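Local coordinates for monoamine oxidase regulatory protein, putative (Archaeoglobus fulgidus, PDB 1Q6W), which is of uncertain function but adopts the hot dog fold of the MaoC-like family, whose members include dehydratases and hydratases acting on acyl thioesters, at residues I20-V31 with D111-K122. Numbering follows the deposited sequence.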
ATOM      1  N   ILE A  20      14.894 -19.679   0.735  1.00 53.82           N
ATOM      2  CA  ILE A  20      14.119 -19.454  -0.466  1.00 51.93           C
ATOM      3  C   ILE A  20      13.188 -20.622  -0.763  1.00 49.32           C
ATOM      4  O   ILE A  20      13.607 -21.776  -0.731  1.00 50.67           O
ATOM      5  CB  ILE A  20      15.060 -19.197  -1.662  1.00 48.18           C
ATOM      6  CG1 ILE A  20      15.864 -17.919  -1.386  1.00 47.34           C
ATOM      7  CG2 ILE A  20      14.263 -19.074  -2.951  1.00 43.45           C
ATOM      8  CD1 ILE A  20      16.740 -17.473  -2.519  1.00 49.82           C
ATOM      9  N   GLY A  21      11.920 -20.314  -1.042  1.00 29.43           N
ATOM     10  CA  GLY A  21      10.958 -21.353  -1.352  1.00 29.16           C
ATOM     11  C   GLY A  21       9.889 -21.521  -0.286  1.00 31.30           C
ATOM     12  O   GLY A  21       8.822 -22.088  -0.545  1.00 27.93           O
ATOM     13  N   GLU A  22      10.171 -21.049   0.926  1.00 48.15           N
ATOM     14  CA  GLU A  22       9.194 -21.158   2.000  1.00 52.61           C
ATOM     15  C   GLU A  22       7.996 -20.281   1.642  1.00 52.67           C
ATOM     16  O   GLU A  22       8.155 -19.150   1.171  1.00 50.35           O
ATOM     17  CB  GLU A  22       9.789 -20.691   3.322  1.00101.86           C
ATOM     18  CG  GLU A  22      10.980 -21.501   3.787  1.00111.33           C
ATOM     19  CD  GLU A  22      11.397 -21.162   5.211  1.00116.64           C
ATOM     20  OE1 GLU A  22      10.621 -21.464   6.144  1.00121.29           O
ATOM     21  OE2 GLU A  22      12.495 -20.592   5.401  1.00122.51           O
ATOM     22  N   LYS A  23       6.799 -20.808   1.859  1.00 43.81           N
ATOM     23  CA  LYS A  23       5.593 -20.072   1.544  1.00 43.75           C
ATOM     24  C   LYS A  23       4.667 -19.939   2.758  1.00 40.22           C
ATOM     25  O   LYS A  23       4.539 -20.854   3.561  1.00 40.13           O
ATOM     26  CB  LYS A  23       4.851 -20.755   0.375  1.00 61.45           C
ATOM     27  CG  LYS A  23       3.598 -20.005  -0.065  1.00 65.90           C
ATOM     28  CD  LYS A  23       2.900 -20.649  -1.251  1.00 70.99           C
ATOM     29  CE  LYS A  23       3.656 -20.422  -2.547  1.00 75.57           C
ATOM     30  NZ  LYS A  23       2.880 -20.925  -3.715  1.00 84.40           N
ATOM     31  N   ILE A  24       4.029 -18.781   2.878  1.00 49.43           N
ATOM     32  CA  ILE A  24       3.102 -18.513   3.968  1.00 48.86           C
ATOM     33  C   ILE A  24       1.697 -18.383   3.393  1.00 46.96           C
ATOM     34  O   ILE A  24       1.481 -17.644   2.436  1.00 46.10           O
ATOM     35  CB  ILE A  24       3.458 -17.207   4.699  1.00 45.96           C
ATOM     36  CG1 ILE A  24       4.859 -17.316   5.295  1.00 43.79           C
ATOM     37  CG2 ILE A  24       2.458 -16.940   5.801  1.00 44.52           C
ATOM     38  CD1 ILE A  24       5.399 -16.009   5.816  1.00 44.17           C
ATOM     39  N   GLU A  25       0.746 -19.097   3.989  1.00 43.02           N
ATOM     40  CA  GLU A  25      -0.634 -19.089   3.526  1.00 42.92           C
ATOM     41  C   GLU A  25      -1.498 -18.291   4.496  1.00 39.40           C
ATOM     42  O   GLU A  25      -1.684 -18.688   5.642  1.00 39.39           O
ATOM     43  CB  GLU A  25      -1.144 -20.527   3.430  1.00104.15           C
ATOM     44  CG  GLU A  25      -2.163 -20.762   2.334  1.00116.51           C
ATOM     45  CD  GLU A  25      -1.552 -20.689   0.947  1.00123.03           C
ATOM     46  OE1 GLU A  25      -1.021 -19.621   0.585  1.00128.43           O
ATOM     47  OE2 GLU A  25      -1.600 -21.702   0.217  1.00129.52           O
ATOM     48  N   GLY A  26      -2.026 -17.161   4.047  1.00 35.19           N
ATOM     49  CA  GLY A  26      -2.860 -16.343   4.906  1.00 30.18           C
ATOM     50  C   GLY A  26      -4.288 -16.865   5.001  1.00 31.57           C
ATOM     51  O   GLY A  26      -4.747 -17.651   4.155  1.00 29.82           O
ATOM     52  N   LEU A  27      -5.001 -16.433   6.039  1.00 41.39           N
ATOM     53  CA  LEU A  27      -6.370 -16.867   6.255  1.00 36.87           C
ATOM     54  C   LEU A  27      -7.310 -16.014   5.401  1.00 34.49           C
ATOM     55  O   LEU A  27      -7.293 -14.800   5.472  1.00 35.70           O
ATOM     56  CB  LEU A  27      -6.685 -16.759   7.761  1.00 35.01           C
ATOM     57  CG  LEU A  27      -8.046 -17.112   8.391  1.00 36.53           C
ATOM     58  CD1 LEU A  27      -8.950 -15.897   8.382  1.00 35.77           C
ATOM     59  CD2 LEU A  27      -8.679 -18.301   7.670  1.00 34.55           C
ATOM     60  N   PRO A  28      -8.149 -16.640   4.580  1.00 37.61           N
ATOM     61  CA  PRO A  28      -9.087 -15.924   3.711  1.00 39.64           C
ATOM     62  C   PRO A  28     -10.180 -15.116   4.416  1.00 42.02           C
ATOM     63  O   PRO A  28     -10.657 -15.496   5.491  1.00 46.51           O
ATOM     64  CB  PRO A  28      -9.699 -17.045   2.866  1.00 20.75           C
ATOM     65  CG  PRO A  28      -8.701 -18.095   2.900  1.00 19.65           C
ATOM     66  CD  PRO A  28      -8.217 -18.077   4.321  1.00 21.26           C
ATOM     67  N   ARG A  29     -10.568 -14.003   3.799  1.00 30.74           N
ATOM     68  CA  ARG A  29     -11.648 -13.171   4.317  1.00 30.35           C
ATOM     69  C   ARG A  29     -12.398 -12.462   3.182  1.00 32.13           C
ATOM     70  O   ARG A  29     -11.813 -12.107   2.151  1.00 33.21           O
ATOM     71  CB  ARG A  29     -11.150 -12.143   5.356  1.00 27.52           C
ATOM     72  CG  ARG A  29     -10.034 -11.223   4.921  1.00 25.86           C
ATOM     73  CD  ARG A  29      -9.625 -10.300   6.081  1.00 24.15           C
ATOM     74  NE  ARG A  29     -10.412  -9.072   6.122  1.00 24.35           N
ATOM     75  CZ  ARG A  29     -10.024  -7.953   6.731  1.00 20.14           C
ATOM     76  NH1 ARG A  29     -10.792  -6.877   6.707  1.00 16.38           N
ATOM     77  NH2 ARG A  29      -8.870  -7.913   7.367  1.00 17.06           N
ATOM     78  N   THR A  30     -13.700 -12.287   3.373  1.00 16.25           N
ATOM     79  CA  THR A  30     -14.547 -11.657   2.390  1.00 18.48           C
ATOM     80  C   THR A  30     -14.453 -10.143   2.456  1.00 18.05           C
ATOM     81  O   THR A  30     -14.759  -9.551   3.480  1.00 20.77           O
ATOM     82  CB  THR A  30     -16.022 -12.068   2.596  1.00 29.10           C
ATOM     83  OG1 THR A  30     -16.137 -13.496   2.536  1.00 30.62           O
ATOM     84  CG2 THR A  30     -16.905 -11.479   1.527  1.00 22.42           C
ATOM     85  N   VAL A  31     -14.020  -9.512   1.363  1.00 31.09           N
ATOM     86  CA  VAL A  31     -13.921  -8.064   1.350  1.00 36.29           C
ATOM     87  C   VAL A  31     -15.357  -7.542   1.403  1.00 28.83           C
ATOM     88  O   VAL A  31     -16.228  -8.006   0.694  1.00 27.45           O
ATOM     89  CB  VAL A  31     -13.202  -7.552   0.099  1.00 51.90           C
ATOM     90  CG1 VAL A  31     -13.943  -7.989  -1.126  1.00 54.77           C
ATOM     91  CG2 VAL A  31     -13.117  -6.046   0.144  1.00 48.84           C
ATOM     92  N   ASP A 111     -16.463 -10.609  -2.832  1.00 34.81           N
ATOM     93  CA  ASP A 111     -15.374 -11.529  -3.094  1.00 35.48           C
ATOM     94  C   ASP A 111     -14.614 -11.890  -1.830  1.00 35.70           C
ATOM     95  O   ASP A 111     -14.532 -11.097  -0.879  1.00 33.87           O
ATOM     96  CB  ASP A 111     -14.406 -10.927  -4.122  1.00 50.66           C
ATOM     97  CG  ASP A 111     -15.028 -10.775  -5.509  1.00 53.69           C
ATOM     98  OD1 ASP A 111     -14.378 -10.183  -6.409  1.00 53.47           O
ATOM     99  OD2 ASP A 111     -16.168 -11.249  -5.699  1.00 55.69           O
ATOM    100  N   THR A 112     -14.056 -13.097  -1.833  1.00 42.66           N
ATOM    101  CA  THR A 112     -13.271 -13.591  -0.712  1.00 44.78           C
ATOM    102  C   THR A 112     -11.841 -13.739  -1.203  1.00 44.02           C
ATOM    103  O   THR A 112     -11.547 -14.604  -2.019  1.00 45.78           O
ATOM    104  CB  THR A 112     -13.795 -14.952  -0.230  1.00 45.77           C
ATOM    105  OG1 THR A 112     -15.168 -14.823   0.141  1.00 45.42           O
ATOM    106  CG2 THR A 112     -12.994 -15.447   0.960  1.00 43.03           C
ATOM    107  N   ILE A 113     -10.948 -12.896  -0.702  1.00 33.44           N
ATOM    108  CA  ILE A 113      -9.564 -12.949  -1.137  1.00 33.46           C
ATOM    109  C   ILE A 113      -8.648 -13.719  -0.195  1.00 32.01           C
ATOM    110  O   ILE A 113      -8.868 -13.751   1.010  1.00 32.35           O
ATOM    111  CB  ILE A 113      -9.008 -11.540  -1.326  1.00 33.72           C
ATOM    112  CG1 ILE A 113      -9.032 -10.792   0.004  1.00 31.54           C
ATOM    113  CG2 ILE A 113      -9.837 -10.801  -2.367  1.00 36.78           C
ATOM    114  CD1 ILE A 113      -8.423  -9.429  -0.064  1.00 24.67           C
ATOM    115  N   ALA A 114      -7.630 -14.354  -0.764  1.00 40.16           N
ATOM    116  CA  ALA A 114      -6.661 -15.131  -0.001  1.00 39.25           C
ATOM    117  C   ALA A 114      -5.272 -14.791  -0.519  1.00 38.11           C
ATOM    118  O   ALA A 114      -5.030 -14.776  -1.728  1.00 37.95           O
ATOM    119  CB  ALA A 114      -6.924 -16.584  -0.173  1.00 22.95           C
ATOM    120  N   ALA A 115      -4.355 -14.519   0.399  1.00 31.35           N
ATOM    121  CA  ALA A 115      -3.016 -14.148   0.010  1.00 33.56           C
ATOM    122  C   ALA A 115      -1.986 -15.162   0.448  1.00 35.70           C
ATOM    123  O   ALA A 115      -2.163 -15.859   1.444  1.00 37.07           O
ATOM    124  CB  ALA A 115      -2.675 -12.790   0.594  1.00 25.28           C
ATOM    125  N   SER A 116      -0.898 -15.228  -0.304  1.00 39.37           N
ATOM    126  CA  SER A 116       0.191 -16.124   0.014  1.00 39.84           C
ATOM    127  C   SER A 116       1.484 -15.376  -0.256  1.00 39.54           C
ATOM    128  O   SER A 116       1.542 -14.534  -1.160  1.00 38.33           O
ATOM    129  CB  SER A 116       0.122 -17.383  -0.858  1.00 57.42           C
ATOM    130  OG  SER A 116       0.272 -17.076  -2.234  1.00 58.77           O
ATOM    131  N   ALA A 117       2.507 -15.665   0.539  1.00 30.11           N
ATOM    132  CA  ALA A 117       3.801 -15.046   0.346  1.00 31.07           C
ATOM    133  C   ALA A 117       4.869 -16.148   0.222  1.00 32.88           C
ATOM    134  O   ALA A 117       4.831 -17.149   0.948  1.00 32.95           O
ATOM    135  CB  ALA A 117       4.107 -14.141   1.498  1.00 48.78           C
ATOM    136  N   GLU A 118       5.813 -15.968  -0.692  1.00 43.14           N
ATOM    137  CA  GLU A 118       6.862 -16.959  -0.877  1.00 44.04           C
ATOM    138  C   GLU A 118       8.227 -16.286  -0.897  1.00 42.30           C
ATOM    139  O   GLU A 118       8.396 -15.247  -1.526  1.00 42.14           O
ATOM    140  CB  GLU A 118       6.633 -17.722  -2.177  1.00 65.50           C
ATOM    141  CG  GLU A 118       7.652 -18.787  -2.447  1.00 74.12           C
ATOM    142  CD  GLU A 118       7.406 -19.486  -3.761  1.00 80.58           C
ATOM    143  OE1 GLU A 118       8.184 -20.413  -4.095  1.00 84.96           O
ATOM    144  OE2 GLU A 118       6.431 -19.109  -4.457  1.00 85.89           O
ATOM    145  N   VAL A 119       9.196 -16.863  -0.192  1.00 28.86           N
ATOM    146  CA  VAL A 119      10.528 -16.284  -0.179  1.00 27.35           C
ATOM    147  C   VAL A 119      11.170 -16.542  -1.529  1.00 28.58           C
ATOM    148  O   VAL A 119      11.297 -17.698  -1.955  1.00 30.87           O
ATOM    149  CB  VAL A 119      11.418 -16.908   0.910  1.00 28.08           C
ATOM    150  CG1 VAL A 119      12.824 -16.280   0.855  1.00 22.88           C
ATOM    151  CG2 VAL A 119      10.761 -16.725   2.284  1.00 24.20           C
ATOM    152  N   VAL A 120      11.580 -15.470  -2.200  1.00 37.33           N
ATOM    153  CA  VAL A 120      12.186 -15.606  -3.512  1.00 37.42           C
ATOM    154  C   VAL A 120      13.612 -15.090  -3.605  1.00 42.49           C
ATOM    155  O   VAL A 120      14.307 -15.366  -4.571  1.00 43.42           O
ATOM    156  CB  VAL A 120      11.338 -14.900  -4.584  1.00 24.81           C
ATOM    157  CG1 VAL A 120       9.952 -15.528  -4.631  1.00 19.95           C
ATOM    158  CG2 VAL A 120      11.281 -13.393  -4.310  1.00 18.08           C
ATOM    159  N   GLU A 121      14.058 -14.355  -2.603  1.00 39.41           N
ATOM    160  CA  GLU A 121      15.408 -13.812  -2.642  1.00 43.89           C
ATOM    161  C   GLU A 121      15.975 -13.451  -1.270  1.00 45.60           C
ATOM    162  O   GLU A 121      15.244 -13.119  -0.327  1.00 44.78           O
ATOM    163  CB  GLU A 121      15.420 -12.587  -3.548  1.00 83.31           C
ATOM    164  CG  GLU A 121      16.755 -11.881  -3.648  1.00 91.70           C
ATOM    165  CD  GLU A 121      16.715 -10.701  -4.610  1.00 97.12           C
ATOM    166  OE1 GLU A 121      17.738  -9.991  -4.725  1.00101.03           O
ATOM    167  OE2 GLU A 121      15.662 -10.484  -5.255  1.00101.07           O
ATOM    168  N   LYS A 122      17.295 -13.528  -1.170  1.00 55.34           N
ATOM    169  CA  LYS A 122      18.005 -13.199   0.059  1.00 59.71           C
ATOM    170  C   LYS A 122      19.287 -12.516  -0.336  1.00 63.52           C
ATOM    171  O   LYS A 122      19.997 -12.967  -1.223  1.00 66.22           O
ATOM    172  CB  LYS A 122      18.330 -14.453   0.862  1.00 51.82           C
ATOM    173  CG  LYS A 122      17.115 -15.241   1.301  1.00 46.46           C
ATOM    174  CD  LYS A 122      17.508 -16.385   2.197  1.00 40.35           C
ATOM    175  CE  LYS A 122      18.269 -15.884   3.411  1.00 39.17           C
ATOM    176  NZ  LYS A 122      18.635 -17.001   4.320  1.00 37.46           N
TER
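In the antiparallel sheet of this hot dog fold, strand 23-30, outermost within this chain, runs along strand 112-126, and I24 and A117 form the hydrogen-bonded pair at the centre of its first ladder. I24 N donates to A117 O at 2.7 Å, and A117 N returns a bond to I24 O. V119 N to E22 O and G26 N to A115 O continue the pairing on either side of it, and beyond E22 the N of G21 donates to V119 O; the backbone angles of G21 would jam a CB against the preceding carbonyl O, which calls for glycine. Beyond G26 the edge strand breaks, and pairing resumes one residue out of step: R29 and I113 exchange backbone bonds, and V31 N meets D111 O at 2.8 Å. P28, with no N-H to give, suits this interruption, and P28 CG lies on A114 CB at 3.9 Å.

On the face bearing K23, E25, T30, T112, S116 and E118, polar side chains suit an outer surface. T30 OG1 and T112 OG1 share a hydrogen bond of 2.9 Å, each hydroxyl swung beside its own backbone N (chi1 -57° and -58°). K23 bends at chi3 (-74°) across the extended E118, leaving K23 NZ 4.1 Å from E118 OE2, a loose attraction rather than a salt bridge. The other face carries I24, A117, R29 and I113. I24 rests on V82 and I83 of helix 68-84, and the CB of A117 lies next to that of I24; R29 salt-bridges D35 and hydrogen-bonds L42 O of the second subunit. At the start of 20-31, I20 CG1 lies 4.1 Å from V119 CG1, their side chains crossing nearly at right angles, and also meets the aliphatic part of K122. An antiparallel sheet wrapped against the long helix 68-84 is the hot dog fold.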